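Local atomic coordinates of extracellular solute-binding protein (Conexibacter woesei, PDB entry 4P98), a protein that probably binds a small solute outside the cell membrane, as a lipoprotein of the BMP family, and hands it to an ABC transporter for uptake. Residues 68-71 with 72-76; 86-89 with 90-94; 58-61 with 62-65; 95-98 with 99-102. All blocks are in the same frame, centred on the assembly; numbering follows the deposited sequence. Where two conformers were deposited one is given.

Contact 1: 68-71 with 72-76; sequences IRQF and AARGF
Phe71 drives the edge of its ring at the face of Phe76, five residues on, in a T-shaped stack with the centroids 4.8 Å apart and the planes at 67°. The atom that leads is Phe71 CD1, which sits over the middle of the Phe76 ring, 3.6 Å from its CE1. Phe71 CG lies beside its own backbone N (chi1 -79°), which leaves CD1 as the atom that reaches the Phe76 face. Arg74 completes the cluster. Its chain leaves the backbone alongside Gln70, with Arg74 CD 3.9 Å from Gln70 CG, then bends at chi3 (53°), which brings the face of the guanidinium against the edge of the Phe76 ring. Phe76 CE1 lies beneath the centre of that flat group, and Arg74 NH1 comes within 3.9 Å of Phe71 CE1. The backbone makes the fold-back possible: Phe76 N donates to Phe71 O at 3.1 Å, while Gly75 takes a positive phi at which a side chain would be jammed against the preceding carbonyl. Replacing Phe76 with an alanine would probably leave the Phe71 edge without its facing ring and the face of the Arg74 guanidinium without the ring edge that lies against it. Both rings also rest on Ala22 of strand 22-25 and on Gln53 of strand 53-55. The whole is a Schellman motif closing helix 61-73, with an aromatic pair packed across the helix end.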
ATOM      1  N   ILE A  68     -17.308 -13.834   7.455  1.00 19.85           N
ATOM      2  CA  ILE A  68     -17.985 -13.150   6.355  1.00 17.49           C
ATOM      3  C   ILE A  68     -19.470 -13.555   6.326  1.00 17.61           C
ATOM      4  O   ILE A  68     -20.359 -12.705   6.250  1.00 18.90           O
ATOM      5  CB  ILE A  68     -17.283 -13.459   5.003  1.00 16.14           C
ATOM      6  CG1 ILE A  68     -15.896 -12.824   4.979  1.00 16.12           C
ATOM      7  CG2 ILE A  68     -18.115 -12.958   3.829  1.00 15.30           C
ATOM      8  CD1 ILE A  68     -14.968 -13.423   3.946  1.00 16.57           C
ATOM      9  N   ARG A  69     -19.742 -14.853   6.416  1.00 18.96           N
ATOM     10  CA  ARG A  69     -21.115 -15.352   6.399  1.00 19.77           C
ATOM     11  C   ARG A  69     -21.942 -14.736   7.529  1.00 18.95           C
ATOM     12  O   ARG A  69     -23.089 -14.339   7.321  1.00 17.75           O
ATOM     13  CB  ARG A  69     -21.145 -16.883   6.500  1.00 21.56           C
ATOM     14  CG  ARG A  69     -22.554 -17.466   6.451  1.00 23.61           C
ATOM     15  CD  ARG A  69     -22.575 -18.987   6.371  1.00 23.48           C
ATOM     16  NE  ARG A  69     -21.970 -19.453   5.129  1.00 22.23           N
ATOM     17  CZ  ARG A  69     -20.763 -19.995   5.016  1.00 23.17           C
ATOM     18  NH1 ARG A  69     -19.993 -20.203   6.085  1.00 24.40           N
ATOM     19  NH2 ARG A  69     -20.329 -20.353   3.813  1.00 21.59           N
ATOM     20  N   GLN A  70     -21.346 -14.658   8.712  1.00 19.06           N
ATOM     21  CA  GLN A  70     -22.023 -14.135   9.895  1.00 22.41           C
ATOM     22  C   GLN A  70     -22.410 -12.667   9.729  1.00 22.26           C
ATOM     23  O   GLN A  70     -23.504 -12.270  10.112  1.00 22.64           O
ATOM     24  CB  GLN A  70     -21.131 -14.325  11.134  1.00 27.39           C
ATOM     25  CG  GLN A  70     -21.676 -13.710  12.403  1.00 34.65           C
ATOM     26  CD  GLN A  70     -20.823 -14.023  13.621  1.00 46.05           C
ATOM     27  OE1 GLN A  70     -19.620 -14.308  13.512  1.00 53.17           O
ATOM     28  NE2 GLN A  70     -21.441 -13.970  14.788  1.00 47.97           N
ATOM     29  N   PHE A  71     -21.529 -11.854   9.150  1.00 21.06           N
ATOM     30  CA  PHE A  71     -21.877 -10.460   8.888  1.00 20.88           C
ATOM     31  C   PHE A  71     -23.018 -10.345   7.881  1.00 20.67           C
ATOM     32  O   PHE A  71     -23.934  -9.542   8.061  1.00 21.67           O
ATOM     33  CB  PHE A  71     -20.665  -9.655   8.400  1.00 19.93           C
ATOM     34  CG  PHE A  71     -19.732  -9.235   9.500  1.00 21.53           C
ATOM     35  CD1 PHE A  71     -20.184  -8.436  10.547  1.00 23.65           C
ATOM     36  CD2 PHE A  71     -18.399  -9.607   9.483  1.00 20.38           C
ATOM     37  CE1 PHE A  71     -19.322  -8.020  11.551  1.00 23.67           C
ATOM     38  CE2 PHE A  71     -17.535  -9.205  10.488  1.00 21.93           C
ATOM     39  CZ  PHE A  71     -17.996  -8.415  11.528  1.00 22.71           C
ATOM     40  N   ALA A  72     -22.961 -11.138   6.815  1.00 19.07           N
ATOM     41  CA  ALA A  72     -24.031 -11.130   5.818  1.00 19.66           C
ATOM     42  C   ALA A  72     -25.354 -11.605   6.413  1.00 19.71           C
ATOM     43  O   ALA A  72     -26.400 -11.032   6.125  1.00 20.10           O
ATOM     44  CB  ALA A  72     -23.657 -11.992   4.628  1.00 18.92           C
ATOM     45  N   ALA A  73     -25.303 -12.653   7.228  1.00 20.63           N
ATOM     46  CA  ALA A  73     -26.513 -13.217   7.841  1.00 23.18           C
ATOM     47  C   ALA A  73     -27.153 -12.236   8.820  1.00 24.07           C
ATOM     48  O   ALA A  73     -28.371 -12.211   8.967  1.00 29.01           O
ATOM     49  CB  ALA A  73     -26.189 -14.533   8.544  1.00 25.14           C
ATOM     50  N   ARG A  74     -26.328 -11.426   9.477  1.00 25.03           N
ATOM     51  CA  ARG A  74     -26.809 -10.410  10.415  1.00 27.09           C
ATOM     52  C   ARG A  74     -27.330  -9.139   9.743  1.00 27.99           C
ATOM     53  O   ARG A  74     -27.704  -8.188  10.422  1.00 32.70           O
ATOM     54  CB  ARG A  74     -25.699 -10.033  11.394  1.00 26.61           C
ATOM     55  CG  ARG A  74     -25.340 -11.133  12.388  1.00 27.62           C
ATOM     56  CD  ARG A  74     -24.096 -10.751  13.172  1.00 33.00           C
ATOM     57  NE  ARG A  74     -24.272  -9.430  13.773  1.00 36.82           N
ATOM     58  CZ  ARG A  74     -23.295  -8.645  14.213  1.00 38.37           C
ATOM     59  NH1 ARG A  74     -22.021  -9.028  14.143  1.00 40.28           N
ATOM     60  NH2 ARG A  74     -23.608  -7.462  14.730  1.00 40.71           N
ATOM     61  N   GLY A  75     -27.337  -9.105   8.414  1.00 27.24           N
ATOM     62  CA  GLY A  75     -27.893  -7.967   7.682  1.00 28.04           C
ATOM     63  C   GLY A  75     -26.963  -6.774   7.508  1.00 26.59           C
ATOM     64  O   GLY A  75     -27.428  -5.647   7.371  1.00 28.44           O
ATOM     65  N   PHE A  76     -25.650  -6.999   7.509  1.00 23.53           N
ATOM     66  CA  PHE A  76     -24.731  -5.947   7.101  1.00 21.00           C
ATOM     67  C   PHE A  76     -24.971  -5.644   5.617  1.00 19.72           C
ATOM     68  O   PHE A  76     -25.344  -6.521   4.840  1.00 20.64           O
ATOM     69  CB  PHE A  76     -23.273  -6.316   7.395  1.00 20.57           C
ATOM     70  CG  PHE A  76     -22.841  -5.972   8.794  1.00 22.54           C
ATOM     71  CD1 PHE A  76     -23.407  -6.613   9.890  1.00 25.55           C
ATOM     72  CD2 PHE A  76     -21.895  -4.989   9.024  1.00 23.80           C
ATOM     73  CE1 PHE A  76     -23.022  -6.286  11.183  1.00 25.41           C
ATOM     74  CE2 PHE A  76     -21.504  -4.662  10.314  1.00 25.96           C
ATOM     75  CZ  PHE A  76     -22.073  -5.311  11.395  1.00 26.40           C
TER

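Contact 2: 86-89 with 90-94; sequences VSEP and ILRVA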
ATOM      1  N   VAL A  86      -8.228 -13.096   1.328  1.00 17.32           N
ATOM      2  CA  VAL A  86      -9.630 -13.086   1.741  1.00 16.37           C
ATOM      3  C   VAL A  86     -10.567 -13.093   0.525  1.00 14.73           C
ATOM      4  O   VAL A  86     -11.781 -13.232   0.672  1.00 13.63           O
ATOM      5  CB  VAL A  86      -9.909 -11.851   2.635  1.00 18.61           C
ATOM      6  CG1 VAL A  86     -11.255 -11.954   3.335  1.00 20.05           C
ATOM      7  CG2 VAL A  86      -8.803 -11.702   3.674  1.00 21.95           C
ATOM      8  N   SER A  87     -10.018 -12.989  -0.683  1.00 15.50           N
ATOM      9  CA  SER A  87     -10.865 -12.801  -1.880  1.00 14.57           C
ATOM     10  C   SER A  87     -11.737 -14.012  -2.176  1.00 15.89           C
ATOM     11  O   SER A  87     -12.921 -13.875  -2.465  1.00 13.78           O
ATOM     12  CB  SER A  87     -10.037 -12.420  -3.109  1.00 15.10           C
ATOM     13  OG  SER A  87      -9.108 -13.417  -3.457  1.00 15.02           O
ATOM     14  N   GLU A  88     -11.163 -15.202  -2.096  1.00 16.99           N
ATOM     15  CA  GLU A  88     -11.934 -16.389  -2.423  1.00 19.19           C
ATOM     16  C   GLU A  88     -13.119 -16.603  -1.458  1.00 15.73           C
ATOM     17  O   GLU A  88     -14.236 -16.843  -1.906  1.00 15.91           O
ATOM     18  CB  GLU A  88     -11.015 -17.619  -2.540  1.00 23.94           C
ATOM     19  CG  GLU A  88     -11.622 -18.770  -3.311  1.00 30.68           C
ATOM     20  CD  GLU A  88     -12.229 -18.342  -4.635  1.00 37.25           C
ATOM     21  OE1 GLU A  88     -11.511 -17.706  -5.447  1.00 41.58           O
ATOM     22  OE2 GLU A  88     -13.433 -18.629  -4.843  1.00 44.11           O
ATOM     23  N   PRO A  89     -12.900 -16.476  -0.140  1.00 16.11           N
ATOM     24  CA  PRO A  89     -14.038 -16.544   0.793  1.00 16.39           C
ATOM     25  C   PRO A  89     -15.121 -15.512   0.493  1.00 15.29           C
ATOM     26  O   PRO A  89     -16.313 -15.838   0.533  1.00 16.19           O
ATOM     27  CB  PRO A  89     -13.408 -16.259   2.152  1.00 18.08           C
ATOM     28  CG  PRO A  89     -11.974 -16.573   2.004  1.00 18.71           C
ATOM     29  CD  PRO A  89     -11.603 -16.547   0.560  1.00 17.12           C
ATOM     30  N   ILE A  90     -14.720 -14.277   0.187  1.00 13.29           N
ATOM     31  CA  ILE A  90     -15.695 -13.270  -0.211  1.00 13.00           C
ATOM     32  C   ILE A  90     -16.515 -13.754  -1.402  1.00 12.18           C
ATOM     33  O   ILE A  90     -17.737 -13.696  -1.370  1.00 13.24           O
ATOM     34  CB  ILE A  90     -15.054 -11.917  -0.569  1.00 12.71           C
ATOM     35  CG1 ILE A  90     -14.515 -11.221   0.677  1.00 13.04           C
ATOM     36  CG2 ILE A  90     -16.064 -11.023  -1.298  1.00 12.94           C
ATOM     37  CD1 ILE A  90     -15.589 -10.594   1.546  1.00 13.59           C
ATOM     38  N   LEU A  91     -15.853 -14.251  -2.441  1.00 11.54           N
ATOM     39  CA  LEU A  91     -16.578 -14.644  -3.651  1.00 14.04           C
ATOM     40  C   LEU A  91     -17.543 -15.807  -3.404  1.00 14.97           C
ATOM     41  O   LEU A  91     -18.614 -15.845  -3.984  1.00 15.33           O
ATOM     42  CB  LEU A  91     -15.619 -15.000  -4.783  1.00 15.26           C
ATOM     43  CG  LEU A  91     -14.680 -13.878  -5.227  1.00 16.26           C
ATOM     44  CD1 LEU A  91     -13.674 -14.429  -6.208  1.00 18.79           C
ATOM     45  CD2 LEU A  91     -15.465 -12.753  -5.864  1.00 18.21           C
ATOM     46  N   ARG A  92     -17.160 -16.741  -2.537  1.00 16.25           N
ATOM     47  CA  ARG A  92     -18.006 -17.897  -2.231  1.00 16.77           C
ATOM     48  C   ARG A  92     -19.266 -17.508  -1.458  1.00 16.02           C
ATOM     49  O   ARG A  92     -20.375 -17.933  -1.805  1.00 16.50           O
ATOM     50  CB  ARG A  92     -17.213 -18.944  -1.440  1.00 17.96           C
ATOM     51  CG  ARG A  92     -16.010 -19.524  -2.174  1.00 19.23           C
ATOM     52  CD  ARG A  92     -15.420 -20.658  -1.359  1.00 20.52           C
ATOM     53  NE  ARG A  92     -16.376 -21.751  -1.348  1.00 20.30           N
ATOM     54  CZ  ARG A  92     -16.469 -22.675  -2.294  1.00 20.25           C
ATOM     55  NH1 ARG A  92     -15.621 -22.686  -3.319  1.00 20.81           N
ATOM     56  NH2 ARG A  92     -17.406 -23.607  -2.206  1.00 21.20           N
ATOM     57  N   VAL A  93     -19.095 -16.687  -0.426  1.00 14.44           N
ATOM     58  CA  VAL A  93     -20.212 -16.286   0.418  1.00 15.26           C
ATOM     59  C   VAL A  93     -21.147 -15.351  -0.346  1.00 15.23           C
ATOM     60  O   VAL A  93     -22.358 -15.424  -0.176  1.00 16.32           O
ATOM     61  CB  VAL A  93     -19.736 -15.676   1.752  1.00 16.31           C
ATOM     62  CG1 VAL A  93     -20.909 -15.222   2.608  1.00 17.91           C
ATOM     63  CG2 VAL A  93     -18.922 -16.709   2.520  1.00 17.93           C
ATOM     64  N   ALA A  94     -20.592 -14.503  -1.211  1.00 14.24           N
ATOM     65  CA  ALA A  94     -21.411 -13.624  -2.046  1.00 15.27           C
ATOM     66  C   ALA A  94     -22.540 -14.370  -2.770  1.00 15.81           C
ATOM     67  O   ALA A  94     -23.651 -13.852  -2.861  1.00 17.27           O
ATOM     68  CB  ALA A  94     -20.545 -12.865  -3.055  1.00 16.58           C
TER
HETATM   69  O   HOH W   1     -13.269 -21.255  -4.023  1.00 37.65           O
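Ile90 packs back on the preceding turn, its CG1 3.4 Å from the carbonyl O of Val86 and 4.3 Å from Val86 CG1. Its CG1 stands beside its own backbone N (chi1 -71°), which points that branch at the earlier turn; Phe102 and Ala104 of strand 101-105 and Ile68 of helix 61-73 surround the rest of the side chain. Pro89, the neighbour before it, has no N-H to give, and the helix is kinked where that bond to the turn before is missing. Its carbonyl works normally, accepting from Val93 N at 3.1 Å, and Val93 CG2 lies 3.4 Å from the same oxygen. The proline ring itself faces helix 61-73, against Pro61 and Ile68. Glu88 is the polar member. Bent at chi2 (49°), it swings its carboxylate forward along the helix, so that OE2 reaches 3.8 Å from Arg92 CG. The charged ends of Glu88 and Arg92 do not touch; one water spans them, giving a hydrogen bond to Glu88 OE2 and taking one from Arg92 NH1, each 2.8 Å long, and it meets the guanidinium at its edge. The other oxygen, Glu88 OE1, forms a salt bridge with Arg113, which is likely to hold the carboxylate in place. Polar outer side and apolar inner side together make helix 84-94 an amphipathic crossover helix, the middle element of the beta-alpha-beta unit running from strand 78-82 to strand 101-105.

Contact 3: 58-61 with 62-65; sequences LADP and TQAE
Asp60 and the residues after it turn the chain into a helix, with Asp60 O taking both Ala64 N and Gln63 N at 3.0 Å, the first in the carbonyl plane and the second from well above it. The Asp60 side chain caps the start of the same turn. Its CG lies opposite the backbone N (chi1 -176°), carrying the carboxylate forward over the exposed start of the helix. There OD1 is gripped twice by one residue: Thr62 OG1 donates to it at 2.8 Å and Thr62 N at 3.1 Å, both arriving from the same face of the carboxylate plane. The threonine hydroxyl can do this because chi1 of 67° sets it between its own N and carbonyl carbon. Two bonds to one oxygen should fix the rotation of the carboxylate, and its negative charge probably suits the positive end of the helix dipole. On the apolar side, the Leu58 side chain crosses Gln63 at about a right angle, its CD2 3.7 Å from Gln63 CB, and Leu58 CB lies 4.2 Å from Ala64 CB. Further on, a water bonded to Glu65 OE1 at 2.6 Å reaches Pro61 O only weakly, while Glu65 OE2 is salt-bridged to Arg69. Asp60 is thus the N-cap of helix 61-73, with proline in the first turn, at the loop that follows strand 53-55.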
ATOM      1  N   LEU A  58      -7.401 -12.507   9.374  1.00 24.00           N
ATOM      2  CA  LEU A  58      -8.245 -13.532   8.779  1.00 23.63           C
ATOM      3  C   LEU A  58      -7.783 -13.984   7.393  1.00 23.37           C
ATOM      4  O   LEU A  58      -8.595 -14.380   6.558  1.00 24.56           O
ATOM      5  CB  LEU A  58      -9.703 -13.058   8.766  1.00 22.63           C
ATOM      6  CG  LEU A  58     -10.311 -13.062  10.173  1.00 25.68           C
ATOM      7  CD1 LEU A  58     -11.589 -12.239  10.214  1.00 24.94           C
ATOM      8  CD2 LEU A  58     -10.562 -14.490  10.646  1.00 25.82           C
ATOM      9  N   ALA A  59      -6.472 -13.954   7.177  1.00 22.97           N
ATOM     10  CA  ALA A  59      -5.853 -14.481   5.957  1.00 24.84           C
ATOM     11  C   ALA A  59      -6.221 -15.946   5.681  1.00 26.99           C
ATOM     12  O   ALA A  59      -6.277 -16.370   4.523  1.00 23.10           O
ATOM     13  CB  ALA A  59      -4.337 -14.330   6.038  1.00 26.82           C
ATOM     14  N   ASP A  60      -6.448 -16.722   6.743  1.00 28.01           N
ATOM     15  CA  ASP A  60      -6.801 -18.123   6.596  1.00 27.28           C
ATOM     16  C   ASP A  60      -8.268 -18.229   6.150  1.00 24.80           C
ATOM     17  O   ASP A  60      -9.160 -17.856   6.907  1.00 24.87           O
ATOM     18  CB  ASP A  60      -6.590 -18.848   7.933  1.00 28.20           C
ATOM     19  CG  ASP A  60      -6.842 -20.337   7.841  1.00 34.05           C
ATOM     20  OD1 ASP A  60      -7.496 -20.794   6.875  1.00 30.45           O
ATOM     21  OD2 ASP A  60      -6.393 -21.054   8.757  1.00 37.07           O
ATOM     22  N   PRO A  61      -8.523 -18.746   4.931  1.00 25.36           N
ATOM     23  CA  PRO A  61      -9.893 -18.753   4.396  1.00 25.94           C
ATOM     24  C   PRO A  61     -10.896 -19.602   5.185  1.00 27.82           C
ATOM     25  O   PRO A  61     -12.092 -19.335   5.128  1.00 24.04           O
ATOM     26  CB  PRO A  61      -9.719 -19.297   2.980  1.00 27.79           C
ATOM     27  CG  PRO A  61      -8.431 -20.054   3.011  1.00 31.19           C
ATOM     28  CD  PRO A  61      -7.557 -19.312   3.970  1.00 28.98           C
ATOM     29  N   THR A  62     -10.408 -20.596   5.919  1.00 30.79           N
ATOM     30  CA  THR A  62     -11.272 -21.430   6.766  1.00 31.49           C
ATOM     31  C   THR A  62     -11.808 -20.633   7.949  1.00 26.22           C
ATOM     32  O   THR A  62     -12.884 -20.932   8.465  1.00 32.65           O
ATOM     33  CB  THR A  62     -10.538 -22.684   7.299  1.00 30.97           C
ATOM     34  OG1 THR A  62      -9.503 -22.293   8.204  1.00 33.81           O
ATOM     35  CG2 THR A  62      -9.949 -23.486   6.165  1.00 32.23           C
ATOM     36  N   GLN A  63     -11.054 -19.623   8.371  0.50 25.29           N
ATOM     37  CA  GLN A  63     -11.491 -18.716   9.423  0.50 27.61           C
ATOM     38  C   GLN A  63     -12.324 -17.574   8.840  0.50 27.18           C
ATOM     39  O   GLN A  63     -13.358 -17.204   9.400  0.50 23.88           O
ATOM     40  CB  GLN A  63     -10.279 -18.162  10.164  0.50 28.77           C
ATOM     41  CG  GLN A  63      -9.321 -19.242  10.651  0.50 31.60           C
ATOM     42  CD  GLN A  63      -9.922 -20.099  11.748  0.50 34.19           C
ATOM     43  OE1 GLN A  63     -10.645 -19.601  12.615  0.50 34.94           O
ATOM     44  NE2 GLN A  63      -9.620 -21.398  11.721  0.50 34.76           N
ATOM     45  N   ALA A  64     -11.882 -17.024   7.712  1.00 26.19           N
ATOM     46  CA  ALA A  64     -12.581 -15.882   7.090  1.00 23.37           C
ATOM     47  C   ALA A  64     -14.003 -16.189   6.611  1.00 21.06           C
ATOM     48  O   ALA A  64     -14.892 -15.360   6.759  1.00 20.54           O
ATOM     49  CB  ALA A  64     -11.757 -15.311   5.945  1.00 22.55           C
ATOM     50  N   GLU A  65     -14.231 -17.364   6.029  1.00 18.40           N
ATOM     51  CA  GLU A  65     -15.531 -17.637   5.428  1.00 20.82           C
ATOM     52  C   GLU A  65     -16.699 -17.583   6.440  1.00 21.83           C
ATOM     53  O   GLU A  65     -17.692 -16.920   6.185  1.00 19.81           O
ATOM     54  CB  GLU A  65     -15.508 -18.944   4.636  1.00 22.15           C
ATOM     55  CG  GLU A  65     -16.859 -19.366   4.092  1.00 26.97           C
ATOM     56  CD  GLU A  65     -16.783 -20.575   3.178  1.00 28.32           C
ATOM     57  OE1 GLU A  65     -15.728 -20.772   2.556  1.00 31.60           O
ATOM     58  OE2 GLU A  65     -17.784 -21.321   3.080  1.00 30.96           O
TER
HETATM   59  O   HOH W   2     -13.218 -20.333   2.186  1.00 35.95           O

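Contact 4: 95-98 with 99-102; sequences TEFP and DVHF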
ATOM      1  N   THR A  95     -22.261 -15.583  -3.250  1.00 15.61           N
ATOM      2  CA  THR A  95     -23.265 -16.384  -3.952  1.00 17.19           C
ATOM      3  C   THR A  95     -24.436 -16.773  -3.046  1.00 17.28           C
ATOM      4  O   THR A  95     -25.516 -17.044  -3.547  1.00 17.00           O
ATOM      5  CB  THR A  95     -22.672 -17.674  -4.557  1.00 18.17           C
ATOM      6  OG1 THR A  95     -22.305 -18.579  -3.501  1.00 20.29           O
ATOM      7  CG2 THR A  95     -21.448 -17.363  -5.433  1.00 18.86           C
ATOM      8  N   GLU A  96     -24.218 -16.799  -1.728  1.00 17.66           N
ATOM      9  CA  GLU A  96     -25.258 -17.152  -0.753  1.00 19.20           C
ATOM     10  C   GLU A  96     -26.200 -15.997  -0.399  1.00 20.06           C
ATOM     11  O   GLU A  96     -27.301 -16.228   0.106  1.00 20.94           O
ATOM     12  CB  GLU A  96     -24.624 -17.659   0.553  1.00 19.55           C
ATOM     13  CG  GLU A  96     -23.675 -18.839   0.414  1.00 19.53           C
ATOM     14  CD  GLU A  96     -22.919 -19.148   1.708  1.00 22.78           C
ATOM     15  OE1 GLU A  96     -23.339 -18.699   2.797  1.00 22.02           O
ATOM     16  OE2 GLU A  96     -21.880 -19.834   1.646  1.00 25.94           O
ATOM     17  N   PHE A  97     -25.761 -14.764  -0.637  1.00 19.10           N
ATOM     18  CA  PHE A  97     -26.488 -13.578  -0.191  1.00 19.27           C
ATOM     19  C   PHE A  97     -26.563 -12.572  -1.342  1.00 20.88           C
ATOM     20  O   PHE A  97     -25.849 -11.567  -1.336  1.00 18.14           O
ATOM     21  CB  PHE A  97     -25.783 -12.935   1.002  1.00 18.08           C
ATOM     22  CG  PHE A  97     -25.747 -13.794   2.235  1.00 19.75           C
ATOM     23  CD1 PHE A  97     -26.780 -13.750   3.165  1.00 21.59           C
ATOM     24  CD2 PHE A  97     -24.661 -14.624   2.487  1.00 21.17           C
ATOM     25  CE1 PHE A  97     -26.740 -14.544   4.307  1.00 22.27           C
ATOM     26  CE2 PHE A  97     -24.616 -15.419   3.624  1.00 21.96           C
ATOM     27  CZ  PHE A  97     -25.655 -15.370   4.545  1.00 21.05           C
ATOM     28  N   PRO A  98     -27.435 -12.838  -2.325  1.00 22.70           N
ATOM     29  CA  PRO A  98     -27.524 -12.012  -3.538  1.00 23.93           C
ATOM     30  C   PRO A  98     -27.839 -10.538  -3.286  1.00 22.17           C
ATOM     31  O   PRO A  98     -27.471  -9.702  -4.099  1.00 25.64           O
ATOM     32  CB  PRO A  98     -28.662 -12.654  -4.345  1.00 26.47           C
ATOM     33  CG  PRO A  98     -28.949 -13.967  -3.704  1.00 27.82           C
ATOM     34  CD  PRO A  98     -28.426 -13.930  -2.306  1.00 25.13           C
ATOM     35  N   ASP A  99     -28.528 -10.228  -2.192  1.00 21.37           N
ATOM     36  CA  ASP A  99     -28.891  -8.844  -1.869  1.00 23.30           C
ATOM     37  C   ASP A  99     -27.900  -8.142  -0.935  1.00 20.64           C
ATOM     38  O   ASP A  99     -28.095  -6.980  -0.603  1.00 23.57           O
ATOM     39  CB  ASP A  99     -30.305  -8.789  -1.268  1.00 26.40           C
ATOM     40  CG  ASP A  99     -31.382  -9.154  -2.272  1.00 31.20           C
ATOM     41  OD1 ASP A  99     -31.174  -8.958  -3.487  1.00 35.40           O
ATOM     42  OD2 ASP A  99     -32.449  -9.635  -1.845  1.00 37.17           O
ATOM     43  N   VAL A 100     -26.854  -8.843  -0.502  1.00 18.67           N
ATOM     44  CA  VAL A 100     -25.779  -8.233   0.282  1.00 16.88           C
ATOM     45  C   VAL A 100     -24.657  -7.868  -0.689  1.00 16.55           C
ATOM     46  O   VAL A 100     -24.470  -8.526  -1.715  1.00 16.31           O
ATOM     47  CB  VAL A 100     -25.297  -9.182   1.394  1.00 17.38           C
ATOM     48  CG1 VAL A 100     -24.190  -8.555   2.228  1.00 17.33           C
ATOM     49  CG2 VAL A 100     -26.478  -9.547   2.299  1.00 17.72           C
ATOM     50  N   HIS A 101     -23.926  -6.809  -0.367  1.00 16.09           N
ATOM     51  CA  HIS A 101     -22.896  -6.273  -1.246  1.00 15.75           C
ATOM     52  C   HIS A 101     -21.513  -6.601  -0.689  1.00 14.34           C
ATOM     53  O   HIS A 101     -21.287  -6.505   0.517  1.00 15.56           O
ATOM     54  CB  HIS A 101     -23.109  -4.765  -1.401  1.00 16.24           C
ATOM     55  CG  HIS A 101     -24.522  -4.404  -1.746  1.00 16.28           C
ATOM     56  ND1 HIS A 101     -25.421  -3.929  -0.814  1.00 18.17           N
ATOM     57  CD2 HIS A 101     -25.210  -4.522  -2.903  1.00 18.52           C
ATOM     58  CE1 HIS A 101     -26.592  -3.730  -1.397  1.00 18.26           C
ATOM     59  NE2 HIS A 101     -26.491  -4.085  -2.663  1.00 18.69           N
ATOM     60  N   PHE A 102     -20.602  -7.014  -1.568  1.00 13.30           N
ATOM     61  CA  PHE A 102     -19.275  -7.474  -1.168  1.00 12.93           C
ATOM     62  C   PHE A 102     -18.167  -6.815  -1.975  1.00 12.80           C
ATOM     63  O   PHE A 102     -18.376  -6.436  -3.130  1.00 12.33           O
ATOM     64  CB  PHE A 102     -19.170  -8.987  -1.354  1.00 12.78           C
ATOM     65  CG  PHE A 102     -20.161  -9.776  -0.533  1.00 12.99           C
ATOM     66  CD1 PHE A 102     -21.456  -9.983  -0.982  1.00 13.26           C
ATOM     67  CD2 PHE A 102     -19.783 -10.327   0.683  1.00 14.58           C
ATOM     68  CE1 PHE A 102     -22.368 -10.704  -0.222  1.00 14.27           C
ATOM     69  CE2 PHE A 102     -20.686 -11.060   1.445  1.00 15.01           C
ATOM     70  CZ  PHE A 102     -21.971 -11.245   0.995  1.00 14.67           C
TER
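Phe97 and Val100 close a type I beta turn, the bend that brings the chain from helix 84-94 into strand 101-105 of the parallel sheet. One backbone bond ties it: Val100 N donates to Phe97 O at 3.0 Å. The side chains of the two residues also meet. Val100 CG2, set beside its own backbone N with CG1 anti to it (chi1 -179°), comes to 3.7 Å from Phe97 CB and meets the Phe97 ring obliquely. Pro98 and Asp99 occupy the two corners of the turn on the exposed side, and the ring of Pro98 fixes the backbone angle phi at the first corner.

Outward from this, Phe102 points back toward the turn from the strand. Its CZ lies 4.2 Å from Phe97 CB. Val100 and Phe102 therefore touch the same methylene of Phe97, while the phenylalanine ring beyond it leads off to helix 61-73 and covers Arg69, Ala72 and Ala73. That helix is held to the loop by charge as well, through the salt bridge between Glu96 and Arg69. Phe102 in turn is positioned by Ile90 and Ala94 of helix 84-94, by Ile68 and by Val79 of the neighbouring strand. The Phe102 ring presents its edge to the carbonyl of Phe97, with CE1 3.8 Å from Phe97 O and the oxygen lying in the plane of the ring.

In the fold
Along the chain the order is contact 3, contact 1, contact 2, contact 4. Contacts 3 and 1 lie at the start and end of helix 61-73, their centres about 15 Å apart; contact 2 lies on helix 84-94, and contact 4 is the turn from that helix into strand 101-105. Contact 4 sits about 9 Å from contact 1 and 10 Å from contact 2, centre to centre, whereas contacts 3 and 4 do not touch. All four belong to the lobe built on the six-stranded parallel sheet: the two helices pack together on it, and contact 4 returns the chain to the sheet. Together they probably keep this part of one lobe of the solute-binding protein a single compact unit.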